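Local structure of Poly(A) RNA polymerase protein 2 (Saccharomyces cerevisiae, 3NYB) at residues N43-T48 with F125-S130; S47-A52 with A60-F65; Y68-Y73 with K148-W153. The protein probably adds adenosine residues to the 3' ends of RNA, forming the catalytic polymerase core of the TRAMP RNA surveillance complex together with the zinc-knuckle protein Air2p. The protein carries 1 engineered substitution. One frame throughout, in Å; residues are numbered along the deposited sequence.

Contact 1. Residues N43-T48 with F125-S130; sequences NQTIST and FVEPHS
Thr-45 and Ser-130 mark the closest approach of the two backbones, with their CA atoms 7.3 Å apart. Residues 43-48 are a continuous piece of helix 36-54. Across from them residues 125-127 lie on strand 121-127, and residues 128-130 have helical backbone angles without a helix's regular bonds. Strand 132-137 returns antiparallel beside the first, so this is the turn of a beta-hairpin in the palm sheet, lying against a covering helix.

Thr-45 meets the turn with its methyl. Its OG1 sits between the backbone N and the carbonyl carbon (chi1 83°), which puts CG2 anti to that carbonyl carbon and directs it at Ser-130. CG2 lies 3.5 Å from Ser-130 OG and 3.6 Å from Ser-130 CB, while Glu-127 OE2 stands a little further from it at 4.0 Å. The same threonine also touches Ile-132 on the returning strand.

The Glu-127 carboxylate is bonded within the turn. Glu-127, bent at chi2, folds it back over the following residues: His-129 N donates to Glu-127 OE1 at 2.8 Å, and Ser-130 gives Glu-127 OE2 two bonds, from OG at 2.9 Å and from N at 3.0 Å. Both Ser-130 donors approach from one face of the carboxylate, 36° and 42° out of its plane. Ser-130 OG in addition pairs with Ile-132 N, tying the turn to the next strand.

The chemistry implies a carboxylate held locally: these three donors all come from its own segment, and the helix meets it without a bond, through a methyl that makes van der Waals contact with the serine and, more distantly, with Glu-127 OE2.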
loop_
_atom_site.group_PDB
_atom_site.type_symbol
_atom_site.label_atom_id
_atom_site.label_comp_id
_atom_site.label_asym_id
_atom_site.label_seq_id
_atom_site.Cartn_x
_atom_site.Cartn_y
_atom_site.Cartn_z
ATOM N N ASN A 43 8.548 -0.398 23.536
ATOM C CA ASN A 43 7.794 -0.993 24.641
ATOM C C ASN A 43 7.829 -0.139 25.911
ATOM O O ASN A 43 6.812 0.044 26.561
ATOM C CB ASN A 43 8.250 -2.430 24.917
ATOM C CG ASN A 43 7.867 -3.382 23.796
ATOM O OD1 ASN A 43 8.445 -4.455 23.651
ATOM N ND2 ASN A 43 6.888 -2.984 22.992
ATOM N N GLN A 44 8.998 0.395 26.246
ATOM C CA GLN A 44 9.124 1.254 27.409
ATOM C C GLN A 44 8.189 2.434 27.315
ATOM O O GLN A 44 7.429 2.711 28.248
ATOM C CB GLN A 44 10.539 1.794 27.523
ATOM C CG GLN A 44 11.604 0.737 27.651
ATOM C CD GLN A 44 12.982 1.353 27.819
ATOM O OE1 GLN A 44 13.103 2.549 28.114
ATOM N NE2 GLN A 44 14.029 0.545 27.628
ATOM N N THR A 45 8.251 3.148 26.194
ATOM C CA THR A 45 7.463 4.368 26.073
ATOM C C THR A 45 5.974 4.053 26.097
ATOM O O THR A 45 5.208 4.730 26.780
ATOM C CB THR A 45 7.829 5.200 24.826
ATOM O OG1 THR A 45 7.137 4.689 23.692
ATOM C CG2 THR A 45 9.321 5.160 24.575
ATOM N N ILE A 46 5.569 3.015 25.371
ATOM C CA ILE A 46 4.178 2.580 25.400
ATOM C C ILE A 46 3.770 2.268 26.834
ATOM O O ILE A 46 2.709 2.678 27.293
ATOM C CB ILE A 46 3.943 1.335 24.524
ATOM C CG1 ILE A 46 4.176 1.666 23.049
ATOM C CG2 ILE A 46 2.535 0.822 24.698
ATOM C CD1 ILE A 46 3.278 2.741 22.536
ATOM N N SER A 47 4.621 1.547 27.551
ATOM C CA SER A 47 4.299 1.179 28.921
ATOM C C SER A 47 4.223 2.430 29.787
ATOM O O SER A 47 3.344 2.552 30.635
ATOM C CB SER A 47 5.324 0.194 29.481
ATOM O OG SER A 47 4.824 -0.428 30.652
ATOM N N THR A 48 5.145 3.359 29.554
ATOM C CA THR A 48 5.160 4.633 30.260
ATOM C C THR A 48 3.848 5.379 30.029
ATOM O O THR A 48 3.273 5.966 30.943
ATOM C CB THR A 48 6.357 5.499 29.807
ATOM O OG1 THR A 48 7.570 4.975 30.358
ATOM C CG2 THR A 48 6.196 6.932 30.259
ATOM N N PHE A 125 0.152 13.029 19.435
ATOM C CA PHE A 125 1.210 13.752 20.129
ATOM C C PHE A 125 2.577 13.092 19.952
ATOM O O PHE A 125 2.706 12.064 19.291
ATOM C CB PHE A 125 0.875 13.902 21.619
ATOM C CG PHE A 125 0.872 12.602 22.379
ATOM C CD1 PHE A 125 2.000 12.182 23.072
ATOM C CD2 PHE A 125 -0.261 11.795 22.397
ATOM C CE1 PHE A 125 2.000 10.977 23.776
ATOM C CE2 PHE A 125 -0.275 10.591 23.093
ATOM C CZ PHE A 125 0.857 10.178 23.787
ATOM N N VAL A 126 3.597 13.696 20.545
ATOM C CA VAL A 126 4.935 13.121 20.533
ATOM C C VAL A 126 5.446 12.980 21.957
ATOM O O VAL A 126 5.485 13.956 22.704
ATOM C CB VAL A 126 5.915 14.007 19.732
ATOM C CG1 VAL A 126 7.333 13.505 19.884
ATOM C CG2 VAL A 126 5.525 14.043 18.265
ATOM N N GLU A 127 5.828 11.771 22.346
ATOM C CA GLU A 127 6.477 11.596 23.638
ATOM C C GLU A 127 7.886 12.139 23.486
ATOM O O GLU A 127 8.666 11.641 22.668
ATOM C CB GLU A 127 6.495 10.136 24.075
ATOM C CG GLU A 127 6.838 9.934 25.554
ATOM C CD GLU A 127 8.331 9.988 25.832
ATOM O OE1 GLU A 127 8.779 10.922 26.531
ATOM O OE2 GLU A 127 9.062 9.095 25.352
ATOM N N PRO A 128 8.200 13.184 24.261
ATOM C CA PRO A 128 9.383 14.042 24.127
ATOM C C PRO A 128 10.704 13.314 24.357
ATOM O O PRO A 128 11.645 13.501 23.597
ATOM C CB PRO A 128 9.175 15.097 25.215
ATOM C CG PRO A 128 7.733 14.995 25.615
ATOM C CD PRO A 128 7.352 13.578 25.397
ATOM N N HIS A 129 10.773 12.496 25.393
ATOM C CA HIS A 129 12.010 11.787 25.694
ATOM C C HIS A 129 12.471 10.923 24.533
ATOM O O HIS A 129 13.643 10.959 24.154
ATOM C CB HIS A 129 11.859 10.923 26.945
ATOM C CG HIS A 129 13.109 10.192 27.320
ATOM N ND1 HIS A 129 14.258 10.838 27.721
ATOM C CD2 HIS A 129 13.389 8.866 27.356
ATOM C CE1 HIS A 129 15.194 9.943 27.987
ATOM N NE2 HIS A 129 14.690 8.739 27.776
ATOM N N SER A 130 11.543 10.147 23.979
ATOM C CA SER A 130 11.857 9.202 22.905
ATOM C C SER A 130 11.571 9.747 21.511
ATOM O O SER A 130 11.996 9.158 20.518
ATOM C CB SER A 130 11.066 7.905 23.088
ATOM O OG SER A 130 9.702 8.097 22.747
#

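Contact 2. Residues S47-A52 with A60-F65; sequences STIREA and ADLHVF
Arg-50 and Leu-62 face each other where the two backbones come nearest, 5.6 Å between their CA atoms. The buried part is aliphatic. Leu-62 CD2 rests on the helix backbone, 3.6 Å from Arg-50 CA, and the CG2 branch of Ile-49 reaches the same methyl at 3.7 Å. Arg-50 CB and CG pass beside Leu-62 CB, so the arginine's stem continues the apolar surface before the chain bends to its charged end. Beneath, Leu-62 also touches Cys-81 and Val-83 of strand 79-83.

These contacts seat helix 36-54 on strand 62-65, an outermost strand of the five-stranded mixed sheet in the palm domain, the alpha/beta layering of a nucleotidyltransferase fold. The strand is held on its inner side by antiparallel bonding to strand 79-83, and Asp-61, just before it, is linked through its backbone to Thr-84.

The other part is polar, and its fit is uneven. The Arg-50 chain, extended through chi2, bends at chi3 (-65°), which swings the guanidinium back alongside the strand. Arg-50 NH2 donates to Leu-62 O at 2.8 Å with an N-H...O angle of 146°. The salt bridge from Arg-50 NE to Asp-61 OD1, 3.0 Å long, is weak as a hydrogen bond, its N-H...O angle being 123°, and a second bond from NE to Leu-62 O is weak too. Asp-61 OD1 is steadied by Leu-62 N, which meets its anti lone pair at 3.0 Å. With an alanine here instead of Arg-50, Asp-61 would probably lose its charge partner across the contact and Leu-62 O its NH2 bond, and the contact of CG with Leu-62 CB would go. The looser side is the solvent side, where exposed residues flank the guanidinium: Ser-47 OG lies in plane at its edge, and the imidazole of His-63 approaches, with ND1 4.9 Å from Arg-50 NH2.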
loop_
_atom_site.group_PDB
_atom_site.type_symbol
_atom_site.label_atom_id
_atom_site.label_comp_id
_atom_site.label_asym_id
_atom_site.label_seq_id
_atom_site.Cartn_x
_atom_site.Cartn_y
_atom_site.Cartn_z
ATOM N N SER A 47 4.621 1.547 27.551
ATOM C CA SER A 47 4.299 1.179 28.921
ATOM C C SER A 47 4.223 2.430 29.787
ATOM O O SER A 47 3.344 2.552 30.635
ATOM C CB SER A 47 5.324 0.194 29.481
ATOM O OG SER A 47 4.824 -0.428 30.652
ATOM N N THR A 48 5.145 3.359 29.554
ATOM C CA THR A 48 5.160 4.633 30.260
ATOM C C THR A 48 3.848 5.379 30.029
ATOM O O THR A 48 3.273 5.966 30.943
ATOM C CB THR A 48 6.357 5.499 29.807
ATOM O OG1 THR A 48 7.570 4.975 30.358
ATOM C CG2 THR A 48 6.196 6.932 30.259
ATOM N N ILE A 49 3.355 5.345 28.801
ATOM C CA ILE A 49 2.098 6.014 28.509
ATOM C C ILE A 49 0.907 5.270 29.114
ATOM O O ILE A 49 -0.026 5.895 29.626
ATOM C CB ILE A 49 1.924 6.237 26.999
ATOM C CG1 ILE A 49 2.883 7.344 26.542
ATOM C CG2 ILE A 49 0.492 6.614 26.673
ATOM C CD1 ILE A 49 3.222 7.284 25.077
ATOM N N ARG A 50 0.946 3.941 29.069
ATOM C CA ARG A 50 -0.095 3.133 29.695
ATOM C C ARG A 50 -0.166 3.498 31.167
ATOM O O ARG A 50 -1.245 3.740 31.715
ATOM C CB ARG A 50 0.191 1.639 29.532
ATOM C CG ARG A 50 -0.828 0.727 30.207
ATOM C CD ARG A 50 -0.443 -0.758 30.115
ATOM N NE ARG A 50 -0.457 -1.241 28.738
ATOM C CZ ARG A 50 0.635 -1.420 27.995
ATOM N NH1 ARG A 50 1.840 -1.162 28.500
ATOM N NH2 ARG A 50 0.523 -1.863 26.746
ATOM N N GLU A 51 1.004 3.562 31.790
ATOM C CA GLU A 51 1.110 3.875 33.205
ATOM C C GLU A 51 0.516 5.256 33.501
ATOM O O GLU A 51 -0.112 5.458 34.533
ATOM C CB GLU A 51 2.570 3.738 33.664
ATOM C CG GLU A 51 2.861 4.176 35.089
ATOM C CD GLU A 51 3.761 5.404 35.157
ATOM O OE1 GLU A 51 4.265 5.706 36.261
ATOM O OE2 GLU A 51 3.972 6.064 34.114
ATOM N N ALA A 52 0.679 6.195 32.575
ATOM C CA ALA A 52 0.084 7.521 32.742
ATOM C C ALA A 52 -1.440 7.501 32.614
ATOM O O ALA A 52 -2.123 8.362 33.167
ATOM C CB ALA A 52 0.681 8.518 31.758
ATOM N N ALA A 60 -8.256 1.170 33.144
ATOM C CA ALA A 60 -7.966 1.195 31.717
ATOM C C ALA A 60 -6.635 0.531 31.373
ATOM O O ALA A 60 -5.699 0.543 32.168
ATOM C CB ALA A 60 -7.994 2.628 31.201
ATOM N N ASP A 61 -6.572 -0.052 30.180
ATOM C CA ASP A 61 -5.346 -0.614 29.642
ATOM C C ASP A 61 -5.117 0.092 28.314
ATOM O O ASP A 61 -5.888 0.976 27.927
ATOM C CB ASP A 61 -5.487 -2.129 29.438
ATOM C CG ASP A 61 -4.216 -2.905 29.802
ATOM O OD1 ASP A 61 -3.091 -2.454 29.479
ATOM O OD2 ASP A 61 -4.353 -3.994 30.406
ATOM N N LEU A 62 -4.065 -0.302 27.608
ATOM C CA LEU A 62 -3.670 0.378 26.385
ATOM C C LEU A 62 -3.037 -0.631 25.439
ATOM O O LEU A 62 -2.106 -1.345 25.817
ATOM C CB LEU A 62 -2.671 1.488 26.723
ATOM C CG LEU A 62 -2.105 2.373 25.613
ATOM C CD1 LEU A 62 -3.205 3.164 24.939
ATOM C CD2 LEU A 62 -1.063 3.316 26.190
ATOM N N HIS A 63 -3.538 -0.697 24.211
ATOM C CA HIS A 63 -3.023 -1.674 23.258
ATOM C C HIS A 63 -2.667 -1.082 21.904
ATOM O O HIS A 63 -3.371 -0.221 21.381
ATOM C CB HIS A 63 -4.011 -2.833 23.092
ATOM C CG HIS A 63 -4.300 -3.558 24.368
ATOM N ND1 HIS A 63 -3.334 -4.270 25.050
ATOM C CD2 HIS A 63 -5.433 -3.668 25.096
ATOM C CE1 HIS A 63 -3.865 -4.789 26.142
ATOM N NE2 HIS A 63 -5.138 -4.439 26.193
ATOM N N VAL A 64 -1.562 -1.549 21.342
ATOM C CA VAL A 64 -1.148 -1.125 20.018
ATOM C C VAL A 64 -1.949 -1.899 18.987
ATOM O O VAL A 64 -1.959 -3.127 19.022
ATOM C CB VAL A 64 0.339 -1.455 19.778
ATOM C CG1 VAL A 64 0.749 -1.109 18.327
ATOM C CG2 VAL A 64 1.226 -0.754 20.797
ATOM N N PHE A 65 -2.604 -1.193 18.063
ATOM C CA PHE A 65 -3.289 -1.836 16.936
ATOM C C PHE A 65 -2.858 -1.206 15.606
ATOM O O PHE A 65 -2.398 -0.070 15.573
ATOM C CB PHE A 65 -4.806 -1.693 17.094
ATOM C CG PHE A 65 -5.303 -0.269 16.948
ATOM C CD1 PHE A 65 -5.722 0.221 15.717
ATOM C CD2 PHE A 65 -5.328 0.586 18.039
ATOM C CE1 PHE A 65 -6.171 1.533 15.582
ATOM C CE2 PHE A 65 -5.779 1.890 17.919
ATOM C CZ PHE A 65 -6.203 2.367 16.691
#

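Contact 3. Residues Y68-Y73 with K148-W153; sequences YSTDLY and KLIREW
The torsions of Thr-70 and Ile-150 bring one methyl of each into contact. In Thr-70, chi1 of 65° places OG1 between the backbone N and the carbonyl carbon and leaves CG2 anti to the carbonyl carbon; in Ile-150, chi1 of -57° for CG1 leaves CG2 anti to the backbone N. Residues 68-73 belong to the loop between strands 62-65 and 79-83, which in the nucleotidyltransferase fold follows the Gly-Ser signature, here probably Gly-66 and Ser-67. Opposite them runs helix 145-155.

Thr-70 CG2 and Ile-150 CG2 lie 4.0 Å apart, with the two side chains crossing at about a right angle, and only 93 Å² is buried between the segments. The threonine's other branch serves the loop itself, since OG1 bonds to Ser-67 O. Ile-150 also packs on Phe-187 and Ile-190 of helix 186-198, and Leu-72 shares Ile-190, so that helix adds to the apolar cluster. Asp-71 O bonds to Arg-161 NE, a polar tie from the loop to helix 160-173. At the cluster's looser margin, Leu-72 CD1 stands 4.5 Å from Ile-150 CG2.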
loop_
_atom_site.group_PDB
_atom_site.type_symbol
_atom_site.label_atom_id
_atom_site.label_comp_id
_atom_site.label_asym_id
_atom_site.label_seq_id
_atom_site.Cartn_x
_atom_site.Cartn_y
_atom_site.Cartn_z
ATOM N N TYR A 68 1.411 -1.046 13.360
ATOM C CA TYR A 68 2.503 -1.445 14.240
ATOM C C TYR A 68 2.380 -2.843 14.843
ATOM O O TYR A 68 3.360 -3.366 15.357
ATOM C CB TYR A 68 2.774 -0.387 15.326
ATOM C CG TYR A 68 3.693 0.753 14.891
ATOM C CD1 TYR A 68 5.054 0.733 15.198
ATOM C CD2 TYR A 68 3.201 1.846 14.179
ATOM C CE1 TYR A 68 5.899 1.766 14.815
ATOM C CE2 TYR A 68 4.035 2.897 13.787
ATOM C CZ TYR A 68 5.388 2.847 14.106
ATOM O OH TYR A 68 6.232 3.873 13.720
ATOM N N SER A 69 1.197 -3.451 14.773
ATOM C CA SER A 69 0.994 -4.818 15.294
ATOM C C SER A 69 1.112 -5.840 14.168
ATOM O O SER A 69 1.448 -6.996 14.393
ATOM C CB SER A 69 -0.353 -4.966 16.006
ATOM O OG SER A 69 -1.407 -4.483 15.199
ATOM N N THR A 70 0.809 -5.393 12.957
ATOM C CA THR A 70 1.325 -6.019 11.758
ATOM C C THR A 70 2.657 -5.322 11.649
ATOM O O THR A 70 3.074 -4.646 12.589
ATOM C CB THR A 70 0.440 -5.724 10.529
ATOM O OG1 THR A 70 0.464 -4.329 10.215
ATOM C CG2 THR A 70 -1.003 -6.121 10.811
ATOM N N ASP A 71 3.352 -5.446 10.539
ATOM C CA ASP A 71 4.554 -4.637 10.398
ATOM C C ASP A 71 4.470 -3.895 9.086
ATOM O O ASP A 71 5.303 -4.078 8.196
ATOM C CB ASP A 71 5.802 -5.500 10.494
ATOM C CG ASP A 71 6.144 -5.855 11.926
ATOM O OD1 ASP A 71 6.800 -5.028 12.616
ATOM O OD2 ASP A 71 5.762 -6.967 12.360
ATOM N N LEU A 72 3.434 -3.065 8.978
ATOM C CA LEU A 72 3.129 -2.353 7.758
ATOM C C LEU A 72 3.286 -0.855 7.995
ATOM O O LEU A 72 2.700 -0.036 7.282
ATOM C CB LEU A 72 1.711 -2.679 7.294
ATOM C CG LEU A 72 1.341 -4.149 7.109
ATOM C CD1 LEU A 72 -0.017 -4.288 6.438
ATOM C CD2 LEU A 72 2.387 -4.854 6.282
ATOM N N TYR A 73 4.090 -0.502 8.994
ATOM C CA TYR A 73 4.261 0.895 9.369
ATOM C C TYR A 73 5.521 1.502 8.761
ATOM O O TYR A 73 6.560 0.850 8.688
ATOM C CB TYR A 73 4.322 1.023 10.887
ATOM C CG TYR A 73 5.524 0.358 11.488
ATOM C CD1 TYR A 73 6.710 1.058 11.678
ATOM C CD2 TYR A 73 5.488 -0.980 11.852
ATOM C CE1 TYR A 73 7.823 0.434 12.220
ATOM C CE2 TYR A 73 6.597 -1.610 12.396
ATOM C CZ TYR A 73 7.752 -0.901 12.584
ATOM O OH TYR A 73 8.843 -1.527 13.131
ATOM N N LYS A 148 -9.190 -8.302 10.658
ATOM C CA LYS A 148 -8.988 -9.743 10.549
ATOM C C LYS A 148 -8.585 -10.150 9.129
ATOM O O LYS A 148 -7.708 -10.994 8.937
ATOM C CB LYS A 148 -10.235 -10.510 11.007
ATOM C CG LYS A 148 -9.979 -11.984 11.344
ATOM C CD LYS A 148 -9.138 -12.155 12.614
ATOM C CE LYS A 148 -8.922 -13.632 12.972
ATOM N NZ LYS A 148 -10.131 -14.308 13.554
ATOM N N LEU A 149 -9.223 -9.546 8.132
ATOM C CA LEU A 149 -8.826 -9.772 6.749
ATOM C C LEU A 149 -7.327 -9.532 6.581
ATOM O O LEU A 149 -6.616 -10.361 6.003
ATOM C CB LEU A 149 -9.616 -8.868 5.807
ATOM C CG LEU A 149 -11.093 -9.238 5.637
ATOM C CD1 LEU A 149 -11.778 -8.273 4.684
ATOM C CD2 LEU A 149 -11.227 -10.667 5.140
ATOM N N ILE A 150 -6.861 -8.396 7.104
ATOM C CA ILE A 150 -5.453 -8.025 7.045
ATOM C C ILE A 150 -4.541 -9.146 7.528
ATOM O O ILE A 150 -3.609 -9.536 6.829
ATOM C CB ILE A 150 -5.159 -6.771 7.895
ATOM C CG1 ILE A 150 -6.022 -5.593 7.437
ATOM C CG2 ILE A 150 -3.686 -6.409 7.825
ATOM C CD1 ILE A 150 -5.900 -5.296 5.988
ATOM N N ARG A 151 -4.805 -9.660 8.722
ATOM C CA ARG A 151 -3.947 -10.695 9.289
ATOM C C ARG A 151 -3.974 -11.967 8.453
ATOM O O ARG A 151 -2.940 -12.596 8.223
ATOM C CB ARG A 151 -4.334 -10.987 10.734
ATOM C CG ARG A 151 -3.971 -9.859 11.682
ATOM C CD ARG A 151 -4.378 -10.173 13.110
ATOM N NE ARG A 151 -5.829 -10.243 13.273
ATOM C CZ ARG A 151 -6.616 -9.178 13.397
ATOM N NH1 ARG A 151 -6.093 -7.960 13.365
ATOM N NH2 ARG A 151 -7.925 -9.332 13.545
ATOM N N GLU A 152 -5.164 -12.331 7.989
ATOM C CA GLU A 152 -5.320 -13.494 7.134
ATOM C C GLU A 152 -4.637 -13.271 5.793
ATOM O O GLU A 152 -3.841 -14.103 5.366
ATOM C CB GLU A 152 -6.794 -13.818 6.945
ATOM C CG GLU A 152 -7.500 -14.161 8.247
ATOM C CD GLU A 152 -9.002 -14.339 8.081
ATOM O OE1 GLU A 152 -9.534 -13.980 7.006
ATOM O OE2 GLU A 152 -9.650 -14.832 9.031
ATOM N N TRP A 153 -4.928 -12.153 5.131
ATOM C CA TRP A 153 -4.248 -11.860 3.878
ATOM C C TRP A 153 -2.726 -12.023 4.048
ATOM O O TRP A 153 -2.042 -12.519 3.159
ATOM C CB TRP A 153 -4.530 -10.438 3.388
ATOM C CG TRP A 153 -5.935 -10.066 2.996
ATOM C CD1 TRP A 153 -6.989 -10.896 2.703
ATOM C CD2 TRP A 153 -6.418 -8.724 2.813
ATOM N NE1 TRP A 153 -8.100 -10.141 2.373
ATOM C CE2 TRP A 153 -7.775 -8.822 2.432
ATOM C CE3 TRP A 153 -5.833 -7.470 2.952
ATOM C CZ2 TRP A 153 -8.548 -7.663 2.186
ATOM C CZ3 TRP A 153 -6.605 -6.338 2.706
ATOM C CH2 TRP A 153 -7.942 -6.443 2.329
#

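Overall arrangement
Contacts 1 and 2 are neighbours, their centres about 10 Å apart: both use helix 36-54 and reach the same palm sheet, one at a hairpin turn, the other at an edge strand. They touch through Phe-125 CZ and Ile-49 CD1, 4.0 Å apart. Contact 3 lies about 20 Å or more from either, centre to centre, and nearer the middle of the chain, where a loop meets a helix; it still touches contact 2, Val-64 O packing on Ser-69 CB at 3.9 Å. Contacts 1 and 3 are buried and rest on methyl groups, whereas contact 2 is partly buried, covers the largest area at 217 Å², and alone adds a salt bridge and hydrogen bonds between its segments.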